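Local coordinates for Esterase/lipase-like protein (Caldicellulosiruptor lactoaceticus 6A, PDB 6A6O), which acts as a bifunctional hydrolase, with acetyl esterase and 1,4-beta-xylosidase activity, at residues Ile58-Gly63 and Leu104-Ala109; Phe88-Arg93 and Gly136-Leu141. All blocks are in the same frame, centred on the assembly; numbering follows the deposited sequence.

Following the chain from the N terminus, I58-G63 covers the end of strand 54-60 and the loop after it, F88-R93 the end of the neighbouring parallel strand 86-91 and the turn after it, L104-A109 lies on helix 101-115 and G136-L141 on helix 134-142. Interaction 1 closes a loop of 40 residues between its segments and interaction 2 one of 42. Because the four segments alternate along the chain, the two loops cross, and neither encloses the other. The centres of the two contacts lie about 2 Å apart. The strands are joined directly, V59 N to F88 O at 2.7 Å, and P61 O lies 2.5 Å from Y92 OH, a hydrogen bond. Together the contacts fasten two helices to adjacent strands of the central sheet.

Interaction 1 (Ile58-Gly63 and Leu104-Ala109); sequences IVFPGG and LDAKRA
The F60 ring meets A106 at an oblique angle, while CG2 of I58, from the same strand, lies at the ring's edge and in its plane. Across the contact the methyl CB of A106 touches the outer end of the ring, 3.7 Å from F60 CE2 and 3.8 Å from F60 CZ. The first torsion of F60 explains this reach: CG stands anti to the carbonyl carbon (chi1 -65°), and the ring extends from the strand toward helix 101-115. About one turn along the helix from A106, A109 receives I58 of the strand in a looser approach, with the terminal CD1 of I58 4.0 Å from A109 O. The spacing of the backbones agrees for the first pair, since the CA atoms of F60 and A106 are 8.5 Å apart, room enough for one large side chain facing a small one. L90 of strand 86-91 touches I58, F60, A106 and A109, while L138 and A139 of helix 134-142 also pack against F60. No hydrogen bond or salt bridge crosses between the segments, and all four touching residues are buried. Between these segments the contact therefore rests on van der Waals packing of buried groups, chiefly the A106 methyl on the F60 ring.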
loop_
_atom_site.group_PDB
_atom_site.type_symbol
_atom_site.label_atom_id
_atom_site.label_comp_id
_atom_site.label_asym_id
_atom_site.label_seq_id
_atom_site.Cartn_x
_atom_site.Cartn_y
_atom_site.Cartn_z
ATOM N N ILE A 58 4.680 4.612 2.121
ATOM C CA ILE A 58 4.362 3.558 3.079
ATOM C C ILE A 58 4.245 2.255 2.310
ATOM O O ILE A 58 3.453 2.156 1.362
ATOM C CB ILE A 58 3.061 3.854 3.844
ATOM C CG1 ILE A 58 3.112 5.249 4.472
ATOM C CG2 ILE A 58 2.820 2.776 4.906
ATOM C CD1 ILE A 58 1.763 5.692 5.054
ATOM N N VAL A 59 5.020 1.259 2.722
ATOM C CA VAL A 59 5.105 -0.020 2.030
ATOM C C VAL A 59 4.125 -0.996 2.662
ATOM O O VAL A 59 4.144 -1.205 3.883
ATOM C CB VAL A 59 6.533 -0.577 2.070
ATOM C CG1 VAL A 59 6.555 -1.977 1.441
ATOM C CG2 VAL A 59 7.478 0.371 1.361
ATOM N N PHE A 60 3.254 -1.591 1.828
ATOM C CA PHE A 60 2.296 -2.605 2.256
ATOM C C PHE A 60 2.811 -3.963 1.789
ATOM O O PHE A 60 2.637 -4.308 0.607
ATOM C CB PHE A 60 0.901 -2.352 1.663
ATOM C CG PHE A 60 0.210 -1.087 2.110
ATOM C CD1 PHE A 60 0.846 -0.107 2.856
ATOM C CD2 PHE A 60 -1.117 -0.894 1.762
ATOM C CE1 PHE A 60 0.177 1.034 3.242
ATOM C CE2 PHE A 60 -1.803 0.249 2.148
ATOM C CZ PHE A 60 -1.158 1.221 2.882
ATOM N N PRO A 61 3.415 -4.779 2.648
ATOM C CA PRO A 61 3.890 -6.092 2.203
ATOM C C PRO A 61 2.727 -7.013 1.863
ATOM O O PRO A 61 1.601 -6.833 2.330
ATOM C CB PRO A 61 4.680 -6.617 3.414
ATOM C CG PRO A 61 4.058 -5.921 4.578
ATOM C CD PRO A 61 3.619 -4.570 4.096
ATOM N N GLY A 62 3.018 -8.021 1.034
ATOM C CA GLY A 62 2.052 -9.045 0.686
ATOM C C GLY A 62 2.060 -10.199 1.675
ATOM O O GLY A 62 2.664 -10.134 2.746
ATOM N N GLY A 63 1.378 -11.279 1.296
ATOM C CA GLY A 63 1.210 -12.406 2.204
ATOM C C GLY A 63 -0.201 -12.958 2.311
ATOM O O GLY A 63 -0.542 -13.611 3.303
ATOM N N LEU A 104 -8.957 -0.578 7.616
ATOM C CA LEU A 104 -8.945 0.434 8.665
ATOM C C LEU A 104 -7.521 0.763 9.093
ATOM O O LEU A 104 -7.193 1.931 9.340
ATOM C CB LEU A 104 -9.766 -0.042 9.860
ATOM C CG LEU A 104 -11.266 -0.114 9.600
ATOM C CD1 LEU A 104 -11.952 -0.775 10.788
ATOM C CD2 LEU A 104 -11.826 1.281 9.350
ATOM N N ASP A 105 -6.666 -0.257 9.182
ATOM C CA ASP A 105 -5.262 -0.028 9.518
ATOM C C ASP A 105 -4.560 0.803 8.447
ATOM O O ASP A 105 -3.778 1.705 8.765
ATOM C CB ASP A 105 -4.553 -1.361 9.710
ATOM C CG ASP A 105 -5.094 -2.145 10.899
ATOM O OD1 ASP A 105 -5.829 -1.567 11.739
ATOM O OD2 ASP A 105 -4.786 -3.344 10.972
ATOM N N ALA A 106 -4.827 0.515 7.167
ATOM C CA ALA A 106 -4.182 1.268 6.093
ATOM C C ALA A 106 -4.625 2.728 6.086
ATOM O O ALA A 106 -3.801 3.634 5.902
ATOM C CB ALA A 106 -4.467 0.600 4.740
ATOM N N LYS A 107 -5.926 2.986 6.258
ATOM C CA LYS A 107 -6.387 4.369 6.286
ATOM C C LYS A 107 -5.777 5.111 7.471
ATOM O O LYS A 107 -5.340 6.263 7.343
ATOM C CB LYS A 107 -7.914 4.416 6.363
ATOM C CG LYS A 107 -8.631 3.925 5.108
ATOM C CD LYS A 107 -10.133 4.233 5.217
ATOM C CE LYS A 107 -10.930 3.563 4.112
ATOM N NZ LYS A 107 -12.395 3.759 4.332
ATOM N N ARG A 108 -5.746 4.456 8.629
ATOM C CA ARG A 108 -5.183 5.076 9.825
ATOM C C ARG A 108 -3.712 5.413 9.621
ATOM O O ARG A 108 -3.254 6.498 10.005
ATOM C CB ARG A 108 -5.370 4.142 11.017
ATOM C CG ARG A 108 -4.828 4.688 12.330
ATOM C CD ARG A 108 -5.564 5.941 12.799
ATOM N NE ARG A 108 -4.964 6.419 14.052
ATOM C CZ ARG A 108 -5.520 7.299 14.885
ATOM N NH1 ARG A 108 -6.708 7.832 14.622
ATOM N NH2 ARG A 108 -4.878 7.646 16.000
ATOM N N ALA A 109 -2.967 4.499 8.994
ATOM C CA ALA A 109 -1.541 4.722 8.759
ATOM C C ALA A 109 -1.296 5.987 7.942
ATOM O O ALA A 109 -0.413 6.787 8.277
ATOM C CB ALA A 109 -0.929 3.497 8.073
#

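Interaction 2 (Phe88-Arg93 and Gly136-Leu141); sequences FVLNYR and GHLASL
Y92 and L138 have CA atoms 9.5 Å apart where the chain, just past the end of strand 86-91, passes helix 134-142, and no hydrogen bond joins the two segments. The gap is bridged by side chains that slide past each other in opposite directions. CD2 of L138 sits over the centre of one face of the Y92 ring, 3.6 Å from the ring centroid and 14° off the ring normal, a well-centred CH-pi contact. Y92 presents that face with CG between its backbone N and carbonyl carbon (chi1 55°), while L138 sends CG anti to its backbone N (chi1 -174°). The same methyl, L138 CD2, also meets L90 CD2 at 4.4 Å, a looser apolar touch. The hydroxyl of Y92 has its own partner, P61 O, while the methyl covers one face of the ring. Strands 86-91 and 54-60 run parallel in a mixed sheet, and helix 134-142 begins within a GxSxG sequence (G131, S133, G135), consistent with the nucleophile elbow of an alpha/beta-hydrolase. Y92 touches residues of this presumed elbow and lies near, without touching, the probable Ser-His-Asp triad (S133, H254, D222).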
loop_
_atom_site.group_PDB
_atom_site.type_symbol
_atom_site.label_atom_id
_atom_site.label_comp_id
_atom_site.label_asym_id
_atom_site.label_seq_id
_atom_site.Cartn_x
_atom_site.Cartn_y
_atom_site.Cartn_z
ATOM N N PHE A 88 8.112 3.802 5.356
ATOM C CA PHE A 88 7.603 3.023 6.474
ATOM C C PHE A 88 7.158 1.673 5.939
ATOM O O PHE A 88 6.778 1.551 4.768
ATOM C CB PHE A 88 6.376 3.645 7.172
ATOM C CG PHE A 88 6.580 5.030 7.716
ATOM C CD1 PHE A 88 6.569 6.135 6.875
ATOM C CD2 PHE A 88 6.721 5.229 9.086
ATOM C CE1 PHE A 88 6.734 7.417 7.385
ATOM C CE2 PHE A 88 6.876 6.512 9.604
ATOM C CZ PHE A 88 6.884 7.602 8.754
ATOM N N VAL A 89 7.180 0.668 6.810
ATOM C CA VAL A 89 6.486 -0.601 6.584
ATOM C C VAL A 89 5.191 -0.581 7.389
ATOM O O VAL A 89 5.217 -0.350 8.608
ATOM C CB VAL A 89 7.360 -1.802 6.994
ATOM C CG1 VAL A 89 6.529 -3.103 7.018
ATOM C CG2 VAL A 89 8.579 -1.952 6.067
ATOM N N LEU A 90 4.051 -0.822 6.728
ATOM C CA LEU A 90 2.785 -0.965 7.446
ATOM C C LEU A 90 2.583 -2.430 7.815
ATOM O O LEU A 90 2.405 -3.289 6.937
ATOM C CB LEU A 90 1.598 -0.463 6.627
ATOM C CG LEU A 90 0.258 -0.766 7.322
ATOM C CD1 LEU A 90 0.097 0.032 8.648
ATOM C CD2 LEU A 90 -0.891 -0.457 6.375
ATOM N N ASN A 91 2.588 -2.719 9.116
ATOM C CA ASN A 91 2.274 -4.056 9.599
ATOM C C ASN A 91 0.803 -4.052 9.988
ATOM O O ASN A 91 0.433 -3.809 11.137
ATOM C CB ASN A 91 3.202 -4.458 10.737
ATOM C CG ASN A 91 4.560 -4.867 10.227
ATOM O OD1 ASN A 91 4.664 -5.610 9.248
ATOM N ND2 ASN A 91 5.617 -4.375 10.874
ATOM N N TYR A 92 -0.041 -4.305 8.993
ATOM C CA TYR A 92 -1.481 -4.324 9.151
ATOM C C TYR A 92 -1.952 -5.688 9.645
ATOM O O TYR A 92 -1.254 -6.699 9.527
ATOM C CB TYR A 92 -2.147 -3.999 7.814
ATOM C CG TYR A 92 -1.706 -4.902 6.673
ATOM C CD1 TYR A 92 -2.392 -6.086 6.388
ATOM C CD2 TYR A 92 -0.629 -4.558 5.860
ATOM C CE1 TYR A 92 -2.008 -6.914 5.328
ATOM C CE2 TYR A 92 -0.244 -5.380 4.784
ATOM C CZ TYR A 92 -0.934 -6.560 4.538
ATOM O OH TYR A 92 -0.559 -7.400 3.501
ATOM N N ARG A 93 -3.175 -5.711 10.165
ATOM C CA ARG A 93 -3.732 -6.943 10.709
ATOM C C ARG A 93 -4.009 -7.963 9.609
ATOM O O ARG A 93 -4.373 -7.613 8.477
ATOM C CB ARG A 93 -5.017 -6.644 11.472
ATOM C CG ARG A 93 -4.768 -6.169 12.896
ATOM C CD ARG A 93 -6.051 -5.728 13.571
ATOM N NE ARG A 93 -6.477 -4.401 13.153
ATOM C CZ ARG A 93 -7.586 -3.813 13.581
ATOM N NH1 ARG A 93 -8.386 -4.455 14.431
ATOM N NH2 ARG A 93 -7.905 -2.599 13.158
ATOM N N GLY A 136 -0.707 -5.054 -2.297
ATOM C CA GLY A 136 -1.130 -4.197 -3.397
ATOM C C GLY A 136 -2.636 -4.082 -3.481
ATOM O O GLY A 136 -3.169 -3.028 -3.849
ATOM N N HIS A 137 -3.346 -5.158 -3.150
ATOM C CA HIS A 137 -4.788 -5.037 -2.968
ATOM C C HIS A 137 -5.108 -3.955 -1.946
ATOM O O HIS A 137 -5.877 -3.023 -2.216
ATOM C CB HIS A 137 -5.370 -6.377 -2.528
ATOM C CG HIS A 137 -6.860 -6.378 -2.435
ATOM N ND1 HIS A 137 -7.534 -6.615 -1.255
ATOM C CD2 HIS A 137 -7.810 -6.162 -3.377
ATOM C CE1 HIS A 137 -8.836 -6.540 -1.473
ATOM N NE2 HIS A 137 -9.031 -6.281 -2.755
ATOM N N LEU A 138 -4.501 -4.057 -0.765
ATOM C CA LEU A 138 -4.753 -3.077 0.283
ATOM C C LEU A 138 -4.384 -1.665 -0.168
ATOM O O LEU A 138 -5.116 -0.708 0.100
ATOM C CB LEU A 138 -3.968 -3.481 1.532
ATOM C CG LEU A 138 -4.215 -2.662 2.787
ATOM C CD1 LEU A 138 -5.679 -2.752 3.143
ATOM C CD2 LEU A 138 -3.333 -3.215 3.892
ATOM N N ALA A 139 -3.248 -1.514 -0.849
ATOM C CA ALA A 139 -2.858 -0.211 -1.388
ATOM C C ALA A 139 -3.883 0.308 -2.393
ATOM O O ALA A 139 -4.228 1.496 -2.388
ATOM C CB ALA A 139 -1.485 -0.315 -2.053
ATOM N N SER A 140 -4.376 -0.570 -3.268
ATOM C CA SER A 140 -5.358 -0.140 -4.255
ATOM C C SER A 140 -6.674 0.241 -3.588
ATOM O O SER A 140 -7.400 1.099 -4.108
ATOM C CB SER A 140 -5.576 -1.226 -5.319
ATOM O OG SER A 140 -6.337 -2.321 -4.822
ATOM N N LEU A 141 -6.985 -0.366 -2.441
ATOM C CA LEU A 141 -8.202 -0.031 -1.712
ATOM C C LEU A 141 -8.090 1.339 -1.057
ATOM O O LEU A 141 -9.004 2.166 -1.153
ATOM C CB LEU A 141 -8.496 -1.099 -0.655
ATOM C CG LEU A 141 -9.006 -2.434 -1.195
ATOM C CD1 LEU A 141 -9.231 -3.398 -0.048
ATOM C CD2 LEU A 141 -10.300 -2.220 -2.016
#